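Ulp1-like SUMO protease (Chaetomium thermophilum, PDB 6DG4) is a cysteine protease of the Ulp1 family, its catalytic domain probably cutting the SUMO modifier from precursors and conjugated proteins. Local coordinates at residues R195-N209 with Y223-I235. Sequence-based numbering, arbitrary orientation.
Sequences RQTNGWDCGVFTITN and YTEAQLPLQRQRI. With SO4 (sulfate ion), chain C.
The Gln-Thr-Asn-Gly-Trp-Asp-Cys-Gly motif of the Ulp1 family, running from Gln196 into helix 202-215, is tied down by Glu225, in the 3-10 turn 225-227, and by Arg232, on helix 228-241. Glu225 leaves its backbone with CG anti to N (chi1 -177°) and stays extended, which carries its carboxylate to the loop. There Glu225 OE2 takes two backbone N-H groups from opposite faces of the carboxylate plane: Thr197 N at 2.8 Å, and Asn198 N at 3.0 Å in a nearly straight bond (175°). The Asn198 amide stacks on this carboxylate, while its ND2 reaches on to OD2 of Asp201. On the other oxygen of Asp201, Arg232 NH2 forms a salt bridge to OD1 at 3.0 Å, and a water joins that same oxygen to Arg232 NE. Arg232 NH1 turns to the carbonyls of Leu53 and Ala58, so the guanidinium is held from several directions; together with Asn198 it probably offsets the closeness of the Asp201 and Glu225 carboxylates.

Beyond these polar groups the contact is mostly apolar, and segments 202-209 and 228-235 cross at 66°. Val204 is a knob among Leu228, Gln231, Arg232 and Ile235, its CG2 lying on the guanidinium face of Arg232. Leu228 sends CD1 over the centre of the Phe205 ring, 3.6 Å from the centroid. Thr208 does likewise with CG2, 3.5 Å from the Tyr223 ring centroid, while its OG1 accepts from Gln231 NE2 at 3.0 Å. At the ring's edge, Tyr223 OH donates to Asn209 OD1 over 2.7 Å.

Cys202 faces away from all this, against His137 and Trp138 of strand 137-144. A cysteine-bearing helix packed between a second helix and the central sheet is consistent with the papain-like layout of clan CA peptidases, where such a cysteine is the nucleophile.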
loop_
_atom_site.group_PDB
_atom_site.type_symbol
_atom_site.label_atom_id
_atom_site.label_comp_id
_atom_site.label_asym_id
_atom_site.label_seq_id
_atom_site.Cartn_x
_atom_site.Cartn_y
_atom_site.Cartn_z
ATOM N N ARG A 195 -1.218 14.288 -8.521
ATOM C CA ARG A 195 -2.287 14.037 -9.471
ATOM C C ARG A 195 -1.847 13.084 -10.572
ATOM O O ARG A 195 -0.747 13.202 -11.123
ATOM C CB ARG A 195 -2.740 15.350 -10.110
ATOM C CG ARG A 195 -3.887 15.191 -11.095
ATOM C CD ARG A 195 -4.343 16.532 -11.636
ATOM N NE ARG A 195 -4.991 17.345 -10.610
ATOM C CZ ARG A 195 -6.254 17.193 -10.224
ATOM N NH1 ARG A 195 -7.007 16.242 -10.767
ATOM N NH2 ARG A 195 -6.764 17.988 -9.289
ATOM N N GLN A 196 -2.747 12.167 -10.908
ATOM C CA GLN A 196 -2.567 11.241 -12.009
ATOM C C GLN A 196 -3.137 11.818 -13.295
ATOM O O GLN A 196 -4.275 12.301 -13.327
ATOM C CB GLN A 196 -3.294 9.933 -11.690
ATOM C CG GLN A 196 -3.366 8.972 -12.853
ATOM C CD GLN A 196 -4.180 7.738 -12.521
ATOM O OE1 GLN A 196 -4.080 7.197 -11.422
ATOM N NE2 GLN A 196 -5.021 7.312 -13.453
ATOM N N THR A 197 -2.314 11.797 -14.344
ATOM C CA THR A 197 -2.734 11.979 -15.727
ATOM C C THR A 197 -2.841 10.649 -16.455
ATOM O O THR A 197 -3.798 10.426 -17.200
ATOM C CB THR A 197 -1.710 12.845 -16.469
ATOM O OG1 THR A 197 -1.619 14.130 -15.847
ATOM C CG2 THR A 197 -2.096 13.013 -17.935
ATOM N N ASN A 198 -1.877 9.761 -16.209
ATOM C CA ASN A 198 -1.724 8.508 -16.941
ATOM C C ASN A 198 -2.460 7.372 -16.236
ATOM O O ASN A 198 -2.131 7.044 -15.095
ATOM C CB ASN A 198 -0.233 8.129 -16.982
ATOM C CG ASN A 198 0.666 9.226 -17.544
ATOM O OD1 ASN A 198 0.319 9.917 -18.499
ATOM N ND2 ASN A 198 1.858 9.357 -16.961
ATOM N N GLY A 199 -3.404 6.729 -16.929
ATOM C CA GLY A 199 -4.129 5.616 -16.326
ATOM C C GLY A 199 -3.225 4.504 -15.819
ATOM O O GLY A 199 -3.474 3.924 -14.756
ATOM N N TRP A 200 -2.149 4.206 -16.561
ATOM C CA TRP A 200 -1.291 3.080 -16.213
ATOM C C TRP A 200 -0.548 3.303 -14.905
ATOM O O TRP A 200 -0.006 2.346 -14.347
ATOM C CB TRP A 200 -0.258 2.804 -17.319
ATOM C CG TRP A 200 0.581 4.011 -17.669
ATOM C CD1 TRP A 200 1.481 4.650 -16.860
ATOM C CD2 TRP A 200 0.589 4.728 -18.913
ATOM N NE1 TRP A 200 2.045 5.714 -17.522
ATOM C CE2 TRP A 200 1.514 5.785 -18.782
ATOM C CE3 TRP A 200 -0.085 4.572 -20.129
ATOM C CZ2 TRP A 200 1.770 6.686 -19.810
ATOM C CZ3 TRP A 200 0.180 5.466 -21.152
ATOM C CH2 TRP A 200 1.098 6.508 -20.985
ATOM N N ASP A 201 -0.495 4.537 -14.414
ATOM C CA ASP A 201 0.298 4.819 -13.229
ATOM C C ASP A 201 -0.458 4.568 -11.930
ATOM O O ASP A 201 0.154 4.642 -10.865
ATOM C CB ASP A 201 0.834 6.257 -13.268
ATOM C CG ASP A 201 2.139 6.375 -14.037
ATOM O OD1 ASP A 201 2.918 5.402 -14.063
ATOM O OD2 ASP A 201 2.393 7.453 -14.607
ATOM N N CYS A 202 -1.750 4.232 -11.986
ATOM C CA CYS A 202 -2.550 4.127 -10.766
ATOM C C CYS A 202 -1.943 3.176 -9.734
ATOM O O CYS A 202 -1.966 3.464 -8.533
ATOM C CB CYS A 202 -3.985 3.705 -11.100
ATOM S SG CYS A 202 -4.163 2.073 -11.905
ATOM N N GLY A 203 -1.439 2.020 -10.166
ATOM C CA GLY A 203 -0.851 1.098 -9.211
ATOM C C GLY A 203 0.401 1.648 -8.561
ATOM O O GLY A 203 0.682 1.360 -7.392
ATOM N N VAL A 204 1.172 2.448 -9.302
ATOM C CA VAL A 204 2.376 3.035 -8.725
ATOM C C VAL A 204 2.012 4.146 -7.745
ATOM O O VAL A 204 2.629 4.284 -6.681
ATOM C CB VAL A 204 3.340 3.517 -9.825
ATOM C CG1 VAL A 204 4.686 3.846 -9.210
ATOM C CG2 VAL A 204 3.490 2.468 -10.928
ATOM N N PHE A 205 1.013 4.961 -8.086
ATOM C CA PHE A 205 0.508 5.939 -7.131
ATOM C C PHE A 205 0.003 5.255 -5.863
ATOM O O PHE A 205 0.247 5.731 -4.748
ATOM C CB PHE A 205 -0.651 6.726 -7.749
ATOM C CG PHE A 205 -0.239 7.837 -8.682
ATOM C CD1 PHE A 205 0.363 8.981 -8.195
ATOM C CD2 PHE A 205 -0.522 7.766 -10.035
ATOM C CE1 PHE A 205 0.708 10.015 -9.037
ATOM C CE2 PHE A 205 -0.171 8.800 -10.884
ATOM C CZ PHE A 205 0.442 9.925 -10.380
ATOM N N THR A 206 -0.736 4.154 -6.019
ATOM C CA THR A 206 -1.290 3.445 -4.866
ATOM C C THR A 206 -0.177 2.970 -3.935
ATOM O O THR A 206 -0.243 3.177 -2.716
ATOM C CB THR A 206 -2.161 2.285 -5.363
ATOM O OG1 THR A 206 -3.322 2.807 -6.023
ATOM C CG2 THR A 206 -2.626 1.373 -4.242
ATOM N N ILE A 207 0.862 2.340 -4.487
ATOM C CA ILE A 207 1.976 1.879 -3.660
ATOM C C ILE A 207 2.673 3.061 -2.995
ATOM O O ILE A 207 3.036 3.013 -1.813
ATOM C CB ILE A 207 2.967 1.059 -4.508
ATOM C CG1 ILE A 207 2.366 -0.279 -4.935
ATOM C CG2 ILE A 207 4.273 0.833 -3.741
ATOM C CD1 ILE A 207 3.141 -0.953 -6.062
ATOM N N THR A 208 2.918 4.127 -3.759
ATOM C CA THR A 208 3.707 5.236 -3.234
ATOM C C THR A 208 2.938 5.983 -2.156
ATOM O O THR A 208 3.517 6.388 -1.140
ATOM C CB THR A 208 4.138 6.155 -4.378
ATOM O OG1 THR A 208 4.858 5.395 -5.358
ATOM C CG2 THR A 208 5.052 7.258 -3.874
ATOM N N ASN A 209 1.628 6.168 -2.353
ATOM C CA ASN A 209 0.803 6.771 -1.315
ATOM C C ASN A 209 0.771 5.903 -0.066
ATOM O O ASN A 209 0.716 6.418 1.055
ATOM C CB ASN A 209 -0.608 7.033 -1.839
ATOM C CG ASN A 209 -0.654 8.209 -2.788
ATOM O OD1 ASN A 209 0.206 9.088 -2.742
ATOM N ND2 ASN A 209 -1.648 8.230 -3.657
ATOM N N TYR A 223 6.551 13.648 -3.971
ATOM C CA TYR A 223 6.855 13.037 -5.263
ATOM C C TYR A 223 5.972 13.640 -6.348
ATOM O O TYR A 223 5.045 14.409 -6.071
ATOM C CB TYR A 223 6.754 11.501 -5.193
ATOM C CG TYR A 223 5.355 10.923 -5.135
ATOM C CD1 TYR A 223 4.655 10.830 -3.932
ATOM C CD2 TYR A 223 4.743 10.444 -6.281
ATOM C CE1 TYR A 223 3.378 10.294 -3.885
ATOM C CE2 TYR A 223 3.468 9.910 -6.248
ATOM C CZ TYR A 223 2.788 9.830 -5.056
ATOM O OH TYR A 223 1.520 9.284 -5.061
ATOM N N THR A 224 6.300 13.294 -7.599
ATOM C CA THR A 224 5.555 13.730 -8.766
ATOM C C THR A 224 5.287 12.545 -9.690
ATOM O O THR A 224 5.966 11.514 -9.635
ATOM C CB THR A 224 6.332 14.763 -9.588
ATOM O OG1 THR A 224 7.412 14.092 -10.248
ATOM C CG2 THR A 224 6.882 15.880 -8.711
ATOM N N GLU A 225 4.304 12.727 -10.574
ATOM C CA GLU A 225 3.986 11.698 -11.558
ATOM C C GLU A 225 5.181 11.387 -12.457
ATOM O O GLU A 225 5.406 10.227 -12.820
ATOM C CB GLU A 225 2.782 12.133 -12.394
ATOM C CG GLU A 225 2.340 11.081 -13.399
ATOM C CD GLU A 225 1.012 11.406 -14.061
ATOM O OE1 GLU A 225 0.874 12.533 -14.586
ATOM O OE2 GLU A 225 0.111 10.530 -14.064
ATOM N N ALA A 226 5.957 12.406 -12.836
ATOM C CA ALA A 226 7.081 12.180 -13.738
ATOM C C ALA A 226 8.171 11.305 -13.126
ATOM O O ALA A 226 9.011 10.782 -13.866
ATOM C CB ALA A 226 7.671 13.515 -14.187
ATOM N N GLN A 227 8.179 11.135 -11.804
ATOM C CA GLN A 227 9.136 10.260 -11.135
ATOM C C GLN A 227 8.710 8.796 -11.125
ATOM O O GLN A 227 9.477 7.943 -10.667
ATOM C CB GLN A 227 9.343 10.721 -9.689
ATOM C CG GLN A 227 10.000 12.069 -9.566
ATOM C CD GLN A 227 9.888 12.642 -8.178
ATOM O OE1 GLN A 227 9.162 12.121 -7.337
ATOM N NE2 GLN A 227 10.588 13.730 -7.937
ATOM N N LEU A 228 7.534 8.478 -11.635
ATOM C CA LEU A 228 7.033 7.122 -11.469
ATOM C C LEU A 228 7.729 6.073 -12.330
ATOM O O LEU A 228 7.820 4.923 -11.889
ATOM C CB LEU A 228 5.512 7.082 -11.629
ATOM C CG LEU A 228 4.776 7.906 -10.569
ATOM C CD1 LEU A 228 3.286 7.727 -10.716
ATOM C CD2 LEU A 228 5.209 7.571 -9.141
ATOM N N PRO A 229 8.261 6.386 -13.517
ATOM C CA PRO A 229 9.075 5.362 -14.201
ATOM C C PRO A 229 10.240 4.885 -13.352
ATOM O O PRO A 229 10.521 3.681 -13.280
ATOM C CB PRO A 229 9.518 6.070 -15.486
ATOM C CG PRO A 229 8.380 7.012 -15.774
ATOM C CD PRO A 229 7.974 7.529 -14.409
ATOM N N LEU A 230 10.906 5.807 -12.666
ATOM C CA LEU A 230 11.966 5.415 -11.747
ATOM C C LEU A 230 11.407 4.651 -10.551
ATOM O O LEU A 230 12.010 3.672 -10.097
ATOM C CB LEU A 230 12.711 6.665 -11.300
ATOM C CG LEU A 230 13.690 6.510 -10.149
ATOM C CD1 LEU A 230 14.757 5.479 -10.476
ATOM C CD2 LEU A 230 14.291 7.885 -9.856
ATOM N N GLN A 231 10.262 5.077 -10.024
ATOM C CA GLN A 231 9.675 4.371 -8.891
ATOM C C GLN A 231 9.361 2.921 -9.233
ATOM O O GLN A 231 9.465 2.048 -8.366
ATOM C CB GLN A 231 8.419 5.104 -8.434
ATOM C CG GLN A 231 7.725 4.515 -7.214
ATOM C CD GLN A 231 8.475 4.687 -5.914
ATOM O OE1 GLN A 231 9.707 4.703 -5.869
ATOM N NE2 GLN A 231 7.718 4.795 -4.830
ATOM N N ARG A 232 8.988 2.632 -10.484
ATOM C CA ARG A 232 8.790 1.242 -10.881
ATOM C C ARG A 232 10.069 0.433 -10.700
ATOM O O ARG A 232 10.026 -0.715 -10.245
ATOM C CB ARG A 232 8.317 1.163 -12.332
ATOM C CG ARG A 232 6.935 1.735 -12.549
ATOM C CD ARG A 232 6.708 2.025 -14.024
ATOM N NE ARG A 232 5.387 2.601 -14.250
ATOM C CZ ARG A 232 4.292 1.890 -14.498
ATOM N NH1 ARG A 232 4.351 0.567 -14.550
ATOM N NH2 ARG A 232 3.129 2.505 -14.666
ATOM N N GLN A 233 11.215 1.007 -11.083
ATOM C CA GLN A 233 12.487 0.319 -10.906
ATOM C C GLN A 233 12.794 0.112 -9.431
ATOM O O GLN A 233 13.319 -0.938 -9.040
ATOM C CB GLN A 233 13.623 1.128 -11.521
ATOM C CG GLN A 233 13.585 1.272 -12.994
ATOM C CD GLN A 233 14.853 1.942 -13.483
ATOM O OE1 GLN A 233 15.660 1.352 -14.206
ATOM N NE2 GLN A 233 15.051 3.173 -13.059
ATOM N N ARG A 234 12.497 1.118 -8.603
ATOM C CA ARG A 234 12.757 1.001 -7.173
ATOM C C ARG A 234 11.871 -0.060 -6.538
ATOM O O ARG A 234 12.334 -0.838 -5.697
ATOM C CB ARG A 234 12.552 2.356 -6.498
ATOM C CG ARG A 234 13.543 3.426 -6.973
ATOM C CD ARG A 234 13.431 4.721 -6.159
ATOM N NE ARG A 234 13.692 4.425 -4.758
ATOM C CZ ARG A 234 14.896 4.209 -4.236
ATOM N NH1 ARG A 234 15.999 4.297 -4.971
ATOM N NH2 ARG A 234 14.995 3.890 -2.960
ATOM N N ILE A 235 10.592 -0.105 -6.924
ATOM C CA ILE A 235 9.701 -1.149 -6.426
ATOM C C ILE A 235 10.230 -2.517 -6.823
ATOM O O ILE A 235 10.240 -3.456 -6.017
ATOM C CB ILE A 235 8.269 -0.919 -6.943
ATOM C CG1 ILE A 235 7.662 0.333 -6.306
ATOM C CG2 ILE A 235 7.384 -2.141 -6.664
ATOM C CD1 ILE A 235 6.456 0.857 -7.067
HETATM S S SO4 C . -10.543 16.759 -9.544
HETATM O O1 SO4 C . -9.733 15.815 -10.310
HETATM O O2 SO4 C . -10.490 18.075 -10.175
HETATM O O3 SO4 C . -11.927 16.291 -9.516
HETATM O O4 SO4 C . -10.027 16.853 -8.181
HETATM O O HOH W 1 1.892 14.339 -10.015
HETATM O O HOH W 2 -0.063 14.775 -13.277
HETATM O O HOH W 3 5.403 5.327 -15.058
HETATM O O HOH W 4 4.722 8.898 -15.162
HETATM O O HOH W 5 -1.334 10.268 -5.754
#